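Local coordinates for uncharacterized protein (Pyrococcus horikoshii, PDB 2P8T) that is of unknown function, though its family is loosely linked to ATP binding and aminoacyl-tRNA ligase activity and its N-terminal part resembles a winged helix-turn-helix domain, at residues L21-R33 with G66-L80. Residues are numbered along the deposited sequence; the frame is centred on the assembly and turned at random.
Sequences LAVIFLLKEPLGR and GHFLTLKGKEIRDKL
The guanidinium of Arg-77 carries Lys-28 CB over one face, 3.4 Å from NH2. At its edge, NH2 gives Phe-25 O a nearly straight bond of 2.8 Å in the carbonyl plane, on a lone pair. NH2 also lies at the edge of the Phe-25 ring. The His-67 ring has Leu-31 O in plane at its edge, 3.3 Å from CD2. Arg-77 NE binds Ile-24 O less squarely, at 2.9 Å, with an N-H...O angle of 136°, the oxygen tilted out of the guanidinium plane. CG stands anti to the backbone N (chi1 -157°) and the chain runs extended to NE, which carries the group to the last turn of helix 17-26. NH1 forms a salt bridge with Glu-86. With an alanine here, the Ile-24 and Phe-25 carbonyls would probably lose these donors and Glu-86 this salt-bridge partner. Backbone bonds join Leu-31 and His-67 both ways, a single antiparallel bridge. Leu-69 packs on Leu-27 CB, and one water links Leu-27 O to Leu-69 N. Ile-24 meets Ile-76 CG2 with CD1, at 3.8 Å, and Leu-80 CD1 with CG2. Leu-21 CD2 meets Leu-80 CD2. Helix segments 21-26 and 71-80 cross at -100°. The bridge ties the loop before helix 33-40 to hairpin 60-62/67-69, probably the wing, as in winged helix-turn-helix domains.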
ATOM      1  N   LEU A  21      -0.108  -7.950   3.077  1.00 19.79           N
ATOM      2  CA  LEU A  21      -1.001  -6.835   2.708  1.00 18.89           C
ATOM      3  C   LEU A  21      -1.021  -6.597   1.202  1.00 18.95           C
ATOM      4  O   LEU A  21      -2.093  -6.436   0.615  1.00 19.79           O
ATOM      5  CB  LEU A  21      -0.661  -5.550   3.471  1.00 17.99           C
ATOM      6  CG  LEU A  21      -0.835  -5.571   4.996  1.00 18.84           C
ATOM      7  CD1 LEU A  21      -0.059  -4.457   5.676  1.00 18.88           C
ATOM      8  CD2 LEU A  21      -2.309  -5.533   5.359  1.00 18.27           C
ATOM      9  N   ALA A  22       0.160  -6.613   0.567  1.00 20.05           N
ATOM     10  CA  ALA A  22       0.269  -6.448  -0.878  1.00 19.98           C
ATOM     11  C   ALA A  22      -0.539  -7.473  -1.667  1.00 20.95           C
ATOM     12  O   ALA A  22      -1.234  -7.109  -2.620  1.00 20.50           O
ATOM     13  CB  ALA A  22       1.737  -6.452  -1.332  1.00 20.18           C
ATOM     14  N   VAL A  23      -0.443  -8.746  -1.283  1.00 21.15           N
ATOM     15  CA  VAL A  23      -1.175  -9.800  -1.994  1.00 21.50           C
ATOM     16  C   VAL A  23      -2.686  -9.542  -1.931  1.00 21.49           C
ATOM     17  O   VAL A  23      -3.382  -9.656  -2.931  1.00 21.68           O
ATOM     18  CB  VAL A  23      -0.824 -11.224  -1.444  1.00 21.46           C
ATOM     19  CG1 VAL A  23      -1.868 -12.249  -1.866  1.00 21.70           C
ATOM     20  CG2 VAL A  23       0.573 -11.627  -1.884  1.00 22.39           C
ATOM     21  N   ILE A  24      -3.174  -9.166  -0.758  1.00 21.20           N
ATOM     22  CA  ILE A  24      -4.589  -8.882  -0.560  1.00 22.52           C
ATOM     23  C   ILE A  24      -5.035  -7.669  -1.379  1.00 22.98           C
ATOM     24  O   ILE A  24      -6.113  -7.701  -1.978  1.00 22.99           O
ATOM     25  CB  ILE A  24      -4.936  -8.716   0.941  1.00 22.17           C
ATOM     26  CG1 ILE A  24      -4.516  -9.989   1.716  1.00 22.10           C
ATOM     27  CG2 ILE A  24      -6.431  -8.421   1.147  1.00 23.64           C
ATOM     28  CD1 ILE A  24      -4.882  -9.969   3.182  1.00 24.04           C
ATOM     29  N   PHE A  25      -4.219  -6.621  -1.405  1.00 23.77           N
ATOM     30  CA  PHE A  25      -4.462  -5.520  -2.354  1.00 24.47           C
ATOM     31  C   PHE A  25      -4.492  -6.001  -3.812  1.00 25.37           C
ATOM     32  O   PHE A  25      -5.363  -5.598  -4.592  1.00 25.00           O
ATOM     33  CB  PHE A  25      -3.452  -4.384  -2.187  1.00 23.71           C
ATOM     34  CG  PHE A  25      -3.748  -3.478  -1.028  1.00 23.01           C
ATOM     35  CD1 PHE A  25      -4.955  -2.770  -0.968  1.00 23.77           C
ATOM     36  CD2 PHE A  25      -2.834  -3.323  -0.004  1.00 20.49           C
ATOM     37  CE1 PHE A  25      -5.240  -1.927   0.095  1.00 25.30           C
ATOM     38  CE2 PHE A  25      -3.099  -2.479   1.063  1.00 23.61           C
ATOM     39  CZ  PHE A  25      -4.311  -1.777   1.119  1.00 23.61           C
ATOM     40  N   LEU A  26      -3.544  -6.860  -4.183  1.00 26.41           N
ATOM     41  CA  LEU A  26      -3.422  -7.301  -5.581  1.00 27.60           C
ATOM     42  C   LEU A  26      -4.583  -8.164  -6.038  1.00 28.99           C
ATOM     43  O   LEU A  26      -5.030  -8.052  -7.184  1.00 29.22           O
ATOM     44  CB  LEU A  26      -2.097  -8.036  -5.820  1.00 27.56           C
ATOM     45  CG  LEU A  26      -0.826  -7.187  -5.881  1.00 28.91           C
ATOM     46  CD1 LEU A  26       0.425  -8.077  -5.897  1.00 30.56           C
ATOM     47  CD2 LEU A  26      -0.829  -6.233  -7.073  1.00 30.29           C
ATOM     48  N   LEU A  27      -5.077  -9.010  -5.137  1.00 29.58           N
ATOM     49  CA  LEU A  27      -6.125  -9.981  -5.462  1.00 31.39           C
ATOM     50  C   LEU A  27      -7.549  -9.403  -5.553  1.00 32.54           C
ATOM     51  O   LEU A  27      -8.535 -10.105  -5.309  1.00 33.28           O
ATOM     52  CB  LEU A  27      -6.049 -11.188  -4.505  1.00 30.53           C
ATOM     53  CG  LEU A  27      -4.862 -12.145  -4.695  1.00 30.18           C
ATOM     54  CD1 LEU A  27      -4.895 -13.284  -3.683  1.00 28.78           C
ATOM     55  CD2 LEU A  27      -4.791 -12.721  -6.110  1.00 30.58           C
ATOM     56  N   LYS A  28      -7.662  -8.124  -5.908  1.00 34.60           N
ATOM     57  CA  LYS A  28      -8.960  -7.543  -6.273  1.00 36.91           C
ATOM     58  C   LYS A  28      -9.493  -8.272  -7.503  1.00 38.57           C
ATOM     59  O   LYS A  28     -10.717  -8.351  -7.720  1.00 39.09           O
ATOM     60  CB  LYS A  28      -8.837  -6.042  -6.549  1.00 37.05           C
ATOM     61  CG  LYS A  28      -7.895  -5.675  -7.692  1.00 37.43           C
ATOM     62  CD  LYS A  28      -7.464  -4.210  -7.627  1.00 39.05           C
ATOM     63  CE  LYS A  28      -8.622  -3.243  -7.868  1.00 40.41           C
ATOM     64  NZ  LYS A  28      -9.001  -3.167  -9.315  1.00 41.42           N
ATOM     65  N   GLU A  29      -8.555  -8.789  -8.297  1.00 40.09           N
ATOM     66  CA  GLU A  29      -8.839  -9.684  -9.414  1.00 42.20           C
ATOM     67  C   GLU A  29      -8.109 -11.025  -9.198  1.00 42.78           C
ATOM     68  O   GLU A  29      -7.008 -11.045  -8.623  1.00 42.58           O
ATOM     69  CB  GLU A  29      -8.403  -9.042 -10.740  1.00 42.00           C
ATOM     70  CG  GLU A  29      -6.885  -9.032 -10.998  1.00 43.08           C
ATOM     71  CD  GLU A  29      -6.485  -8.221 -12.224  1.00 44.08           C
ATOM     72  OE1 GLU A  29      -7.384  -7.848 -13.018  1.00 46.67           O
ATOM     73  OE2 GLU A  29      -5.267  -7.951 -12.392  1.00 46.31           O
ATOM     74  N   PRO A  30      -8.719 -12.147  -9.644  1.00 43.59           N
ATOM     75  CA  PRO A  30      -8.017 -13.435  -9.587  1.00 44.13           C
ATOM     76  C   PRO A  30      -6.673 -13.358 -10.303  1.00 44.73           C
ATOM     77  O   PRO A  30      -6.599 -12.805 -11.400  1.00 45.47           O
ATOM     78  CB  PRO A  30      -8.969 -14.396 -10.317  1.00 44.13           C
ATOM     79  CG  PRO A  30      -9.958 -13.523 -11.041  1.00 43.48           C
ATOM     80  CD  PRO A  30     -10.081 -12.299 -10.190  1.00 43.56           C
ATOM     81  N   LEU A  31      -5.618 -13.872  -9.673  1.00 45.26           N
ATOM     82  CA  LEU A  31      -4.262 -13.809 -10.238  1.00 45.69           C
ATOM     83  C   LEU A  31      -3.502 -15.125 -10.087  1.00 46.20           C
ATOM     84  O   LEU A  31      -3.695 -15.853  -9.114  1.00 45.97           O
ATOM     85  CB  LEU A  31      -3.437 -12.686  -9.591  1.00 45.76           C
ATOM     86  CG  LEU A  31      -3.580 -11.214 -10.010  1.00 45.37           C
ATOM     87  CD1 LEU A  31      -2.595 -10.353  -9.229  1.00 45.14           C
ATOM     88  CD2 LEU A  31      -3.360 -11.022 -11.498  1.00 44.90           C
ATOM     89  N   GLY A  32      -2.627 -15.407 -11.048  1.00 46.69           N
ATOM     90  CA  GLY A  32      -1.761 -16.582 -10.992  1.00 47.46           C
ATOM     91  C   GLY A  32      -0.521 -16.328 -10.160  1.00 47.97           C
ATOM     92  O   GLY A  32      -0.135 -15.178  -9.945  1.00 47.85           O
ATOM     93  N   ARG A  33       0.106 -17.409  -9.699  1.00 48.32           N
ATOM     94  CA  ARG A  33       1.286 -17.332  -8.829  1.00 48.90           C
ATOM     95  C   ARG A  33       2.501 -16.617  -9.431  1.00 48.76           C
ATOM     96  O   ARG A  33       3.251 -15.955  -8.710  1.00 48.30           O
ATOM     97  CB  ARG A  33       1.677 -18.723  -8.306  1.00 49.10           C
ATOM     98  CG  ARG A  33       1.329 -19.885  -9.233  1.00 50.26           C
ATOM     99  CD  ARG A  33       1.848 -21.213  -8.684  1.00 50.25           C
ATOM    100  NE  ARG A  33       3.302 -21.192  -8.526  1.00 54.28           N
ATOM    101  CZ  ARG A  33       4.169 -21.493  -9.491  1.00 54.59           C
ATOM    102  NH1 ARG A  33       3.737 -21.850 -10.695  1.00 55.27           N
ATOM    103  NH2 ARG A  33       5.471 -21.434  -9.251  1.00 54.46           N
ATOM    104  N   GLY A  66      -6.298 -18.928 -11.650  1.00 34.86           N
ATOM    105  CA  GLY A  66      -5.673 -18.009 -10.698  1.00 34.40           C
ATOM    106  C   GLY A  66      -6.277 -18.032  -9.307  1.00 34.23           C
ATOM    107  O   GLY A  66      -7.349 -18.601  -9.076  1.00 34.84           O
ATOM    108  N   HIS A  67      -5.576 -17.383  -8.380  1.00 33.41           N
ATOM    109  CA  HIS A  67      -5.968 -17.348  -6.983  1.00 32.82           C
ATOM    110  C   HIS A  67      -6.962 -16.221  -6.737  1.00 32.18           C
ATOM    111  O   HIS A  67      -6.857 -15.138  -7.318  1.00 32.22           O
ATOM    112  CB  HIS A  67      -4.730 -17.192  -6.092  1.00 32.82           C
ATOM    113  CG  HIS A  67      -3.712 -18.274  -6.286  1.00 33.04           C
ATOM    114  ND1 HIS A  67      -3.630 -19.372  -5.459  1.00 34.31           N
ATOM    115  CD2 HIS A  67      -2.757 -18.442  -7.230  1.00 34.40           C
ATOM    116  CE1 HIS A  67      -2.651 -20.158  -5.871  1.00 34.49           C
ATOM    117  NE2 HIS A  67      -2.112 -19.623  -6.950  1.00 34.20           N
ATOM    118  N   PHE A  68      -7.950 -16.489  -5.904  1.00 31.38           N
ATOM    119  CA  PHE A  68      -8.926 -15.464  -5.579  1.00 31.26           C
ATOM    120  C   PHE A  68      -9.234 -15.479  -4.111  1.00 30.49           C
ATOM    121  O   PHE A  68      -9.011 -16.474  -3.422  1.00 29.83           O
ATOM    122  CB  PHE A  68     -10.221 -15.655  -6.369  1.00 32.15           C
ATOM    123  CG  PHE A  68     -10.879 -16.974  -6.122  1.00 31.97           C
ATOM    124  CD1 PHE A  68     -11.908 -17.088  -5.200  1.00 34.11           C
ATOM    125  CD2 PHE A  68     -10.450 -18.109  -6.799  1.00 34.78           C
ATOM    126  CE1 PHE A  68     -12.517 -18.325  -4.954  1.00 34.69           C
ATOM    127  CE2 PHE A  68     -11.039 -19.342  -6.564  1.00 34.33           C
ATOM    128  CZ  PHE A  68     -12.087 -19.450  -5.641  1.00 34.00           C
ATOM    129  N   LEU A  69      -9.786 -14.365  -3.659  1.00 29.30           N
ATOM    130  CA  LEU A  69     -10.175 -14.178  -2.286  1.00 28.17           C
ATOM    131  C   LEU A  69     -11.457 -14.937  -1.983  1.00 27.36           C
ATOM    132  O   LEU A  69     -12.417 -14.899  -2.759  1.00 27.23           O
ATOM    133  CB  LEU A  69     -10.337 -12.677  -1.985  1.00 28.04           C
ATOM    134  CG  LEU A  69      -9.051 -11.843  -1.938  1.00 29.09           C
ATOM    135  CD1 LEU A  69      -9.382 -10.352  -1.930  1.00 30.59           C
ATOM    136  CD2 LEU A  69      -8.184 -12.181  -0.741  1.00 29.23           C
ATOM    137  N   THR A  70     -11.447 -15.649  -0.866  1.00 25.51           N
ATOM    138  CA  THR A  70     -12.627 -16.328  -0.336  1.00 24.91           C
ATOM    139  C   THR A  70     -13.530 -15.269   0.303  1.00 25.54           C
ATOM    140  O   THR A  70     -13.190 -14.082   0.293  1.00 25.57           O
ATOM    141  CB  THR A  70     -12.231 -17.324   0.757  1.00 24.50           C
ATOM    142  OG1 THR A  70     -11.677 -16.594   1.867  1.00 22.93           O
ATOM    143  CG2 THR A  70     -11.196 -18.353   0.235  1.00 23.93           C
ATOM    144  N   LEU A  71     -14.650 -15.697   0.887  1.00 25.41           N
ATOM    145  CA  LEU A  71     -15.516 -14.779   1.637  1.00 24.88           C
ATOM    146  C   LEU A  71     -14.769 -14.150   2.824  1.00 24.67           C
ATOM    147  O   LEU A  71     -14.852 -12.939   3.052  1.00 23.54           O
ATOM    148  CB  LEU A  71     -16.807 -15.467   2.071  1.00 25.81           C
ATOM    149  CG  LEU A  71     -17.626 -16.031   0.891  1.00 27.96           C
ATOM    150  CD1 LEU A  71     -18.852 -16.810   1.385  1.00 29.10           C
ATOM    151  CD2 LEU A  71     -18.016 -14.959  -0.144  1.00 30.61           C
ATOM    152  N   LYS A  72     -13.994 -14.966   3.534  1.00 23.07           N
ATOM    153  CA  LYS A  72     -13.094 -14.441   4.576  1.00 22.75           C
ATOM    154  C   LYS A  72     -12.080 -13.435   4.000  1.00 21.53           C
ATOM    155  O   LYS A  72     -11.887 -12.352   4.578  1.00 22.07           O
ATOM    156  CB  LYS A  72     -12.393 -15.602   5.298  1.00 22.36           C
ATOM    157  CG  LYS A  72     -11.435 -15.159   6.393  1.00 24.20           C
ATOM    158  CD  LYS A  72     -10.650 -16.322   6.929  1.00 25.75           C
ATOM    159  CE  LYS A  72      -9.547 -15.826   7.874  1.00 25.11           C
ATOM    160  NZ  LYS A  72      -8.833 -16.992   8.477  1.00 25.93           N
ATOM    161  N   GLY A  73     -11.454 -13.769   2.868  1.00 20.68           N
ATOM    162  CA  GLY A  73     -10.486 -12.882   2.220  1.00 21.93           C
ATOM    163  C   GLY A  73     -11.090 -11.553   1.761  1.00 22.64           C
ATOM    164  O   GLY A  73     -10.466 -10.498   1.893  1.00 21.61           O
ATOM    165  N   LYS A  74     -12.310 -11.615   1.216  1.00 22.54           N
ATOM    166  CA  LYS A  74     -13.061 -10.412   0.840  1.00 24.33           C
ATOM    167  C   LYS A  74     -13.443  -9.524   2.028  1.00 24.20           C
ATOM    168  O   LYS A  74     -13.421  -8.289   1.910  1.00 24.44           O
ATOM    169  CB  LYS A  74     -14.330 -10.805   0.062  1.00 24.68           C
ATOM    170  CG  LYS A  74     -15.184  -9.612  -0.370  1.00 28.91           C
ATOM    171  CD  LYS A  74     -14.553  -8.896  -1.580  1.00 33.29           C
ATOM    172  CE  LYS A  74     -15.562  -7.995  -2.286  1.00 34.78           C
ATOM    173  NZ  LYS A  74     -15.930  -6.823  -1.470  1.00 36.43           N
ATOM    174  N   GLU A  75     -13.803 -10.132   3.156  1.00 24.06           N
ATOM    175  CA  GLU A  75     -14.155  -9.378   4.353  1.00 25.00           C
ATOM    176  C   GLU A  75     -12.894  -8.676   4.859  1.00 23.66           C
ATOM    177  O   GLU A  75     -12.943  -7.536   5.319  1.00 22.99           O
ATOM    178  CB  GLU A  75     -14.719 -10.272   5.462  1.00 25.32           C
ATOM    179  CG  GLU A  75     -16.090 -10.894   5.167  1.00 28.23           C
ATOM    180  CD  GLU A  75     -16.560 -11.824   6.272  1.00 29.46           C
ATOM    181  OE1 GLU A  75     -15.716 -12.567   6.840  1.00 35.16           O
ATOM    182  OE2 GLU A  75     -17.777 -11.828   6.567  1.00 36.56           O
ATOM    183  N   ILE A  76     -11.764  -9.369   4.766  1.00 22.34           N
ATOM    184  CA  ILE A  76     -10.492  -8.760   5.160  1.00 21.31           C
ATOM    185  C   ILE A  76     -10.134  -7.563   4.282  1.00 20.93           C
ATOM    186  O   ILE A  76      -9.796  -6.504   4.804  1.00 20.34           O
ATOM    187  CB  ILE A  76      -9.343  -9.790   5.190  1.00 21.34           C
ATOM    188  CG1 ILE A  76      -9.508 -10.699   6.407  1.00 21.18           C
ATOM    189  CG2 ILE A  76      -7.977  -9.076   5.268  1.00 20.25           C
ATOM    190  CD1 ILE A  76      -8.648 -11.998   6.345  1.00 21.44           C
ATOM    191  N   ARG A  77     -10.211  -7.740   2.963  1.00 20.32           N
ATOM    192  CA  ARG A  77      -9.945  -6.660   2.008  1.00 21.19           C
ATOM    193  C   ARG A  77     -10.881  -5.469   2.205  1.00 21.76           C
ATOM    194  O   ARG A  77     -10.457  -4.309   2.115  1.00 20.39           O
ATOM    195  CB  ARG A  77     -10.081  -7.163   0.575  1.00 21.46           C
ATOM    196  CG  ARG A  77      -9.299  -6.311  -0.430  1.00 20.07           C
ATOM    197  CD  ARG A  77      -9.417  -6.808  -1.879  1.00 21.89           C
ATOM    198  NE  ARG A  77      -8.444  -6.093  -2.717  1.00 23.65           N
ATOM    199  CZ  ARG A  77      -8.613  -4.838  -3.150  1.00 23.94           C
ATOM    200  NH1 ARG A  77      -9.727  -4.185  -2.866  1.00 25.79           N
ATOM    201  NH2 ARG A  77      -7.681  -4.239  -3.876  1.00 24.49           N
ATOM    202  N   ASP A  78     -12.159  -5.751   2.454  1.00 22.47           N
ATOM    203  CA  ASP A  78     -13.124  -4.669   2.681  1.00 24.04           C
ATOM    204  C   ASP A  78     -12.749  -3.854   3.905  1.00 24.30           C
ATOM    205  O   ASP A  78     -12.802  -2.614   3.891  1.00 24.70           O
ATOM    206  CB  ASP A  78     -14.556  -5.208   2.793  1.00 24.78           C
ATOM    207  CG  ASP A  78     -15.091  -5.728   1.478  1.00 27.21           C
ATOM    208  OD1 ASP A  78     -14.476  -5.484   0.417  1.00 29.14           O
ATOM    209  OD2 ASP A  78     -16.155  -6.385   1.501  1.00 32.54           O
ATOM    210  N   LYS A  79     -12.339  -4.555   4.957  1.00 23.84           N
ATOM    211  CA  LYS A  79     -11.801  -3.919   6.135  1.00 25.19           C
ATOM    212  C   LYS A  79     -10.551  -3.066   5.824  1.00 23.60           C
ATOM    213  O   LYS A  79     -10.421  -1.982   6.360  1.00 22.80           O
ATOM    214  CB  LYS A  79     -11.517  -4.956   7.215  1.00 25.61           C
ATOM    215  CG  LYS A  79     -12.794  -5.511   7.878  1.00 28.69           C
ATOM    216  CD  LYS A  79     -12.516  -6.758   8.733  1.00 28.78           C
ATOM    217  CE  LYS A  79     -13.815  -7.493   9.077  1.00 32.42           C
ATOM    218  NZ  LYS A  79     -14.756  -6.596   9.837  1.00 35.78           N
ATOM    219  N   LEU A  80      -9.661  -3.551   4.956  1.00 22.84           N
ATOM    220  CA  LEU A  80      -8.477  -2.761   4.565  1.00 22.84           C
ATOM    221  C   LEU A  80      -8.858  -1.493   3.824  1.00 23.00           C
ATOM    222  O   LEU A  80      -8.294  -0.420   4.077  1.00 22.79           O
ATOM    223  CB  LEU A  80      -7.503  -3.574   3.703  1.00 23.11           C
ATOM    224  CG  LEU A  80      -6.655  -4.604   4.445  1.00 24.29           C
ATOM    225  CD1 LEU A  80      -5.801  -5.391   3.440  1.00 23.11           C
ATOM    226  CD2 LEU A  80      -5.749  -3.919   5.485  1.00 23.62           C
TER
HETATM  227  O   HOH W   1      -9.988 -12.234  -5.629  1.00 42.64           O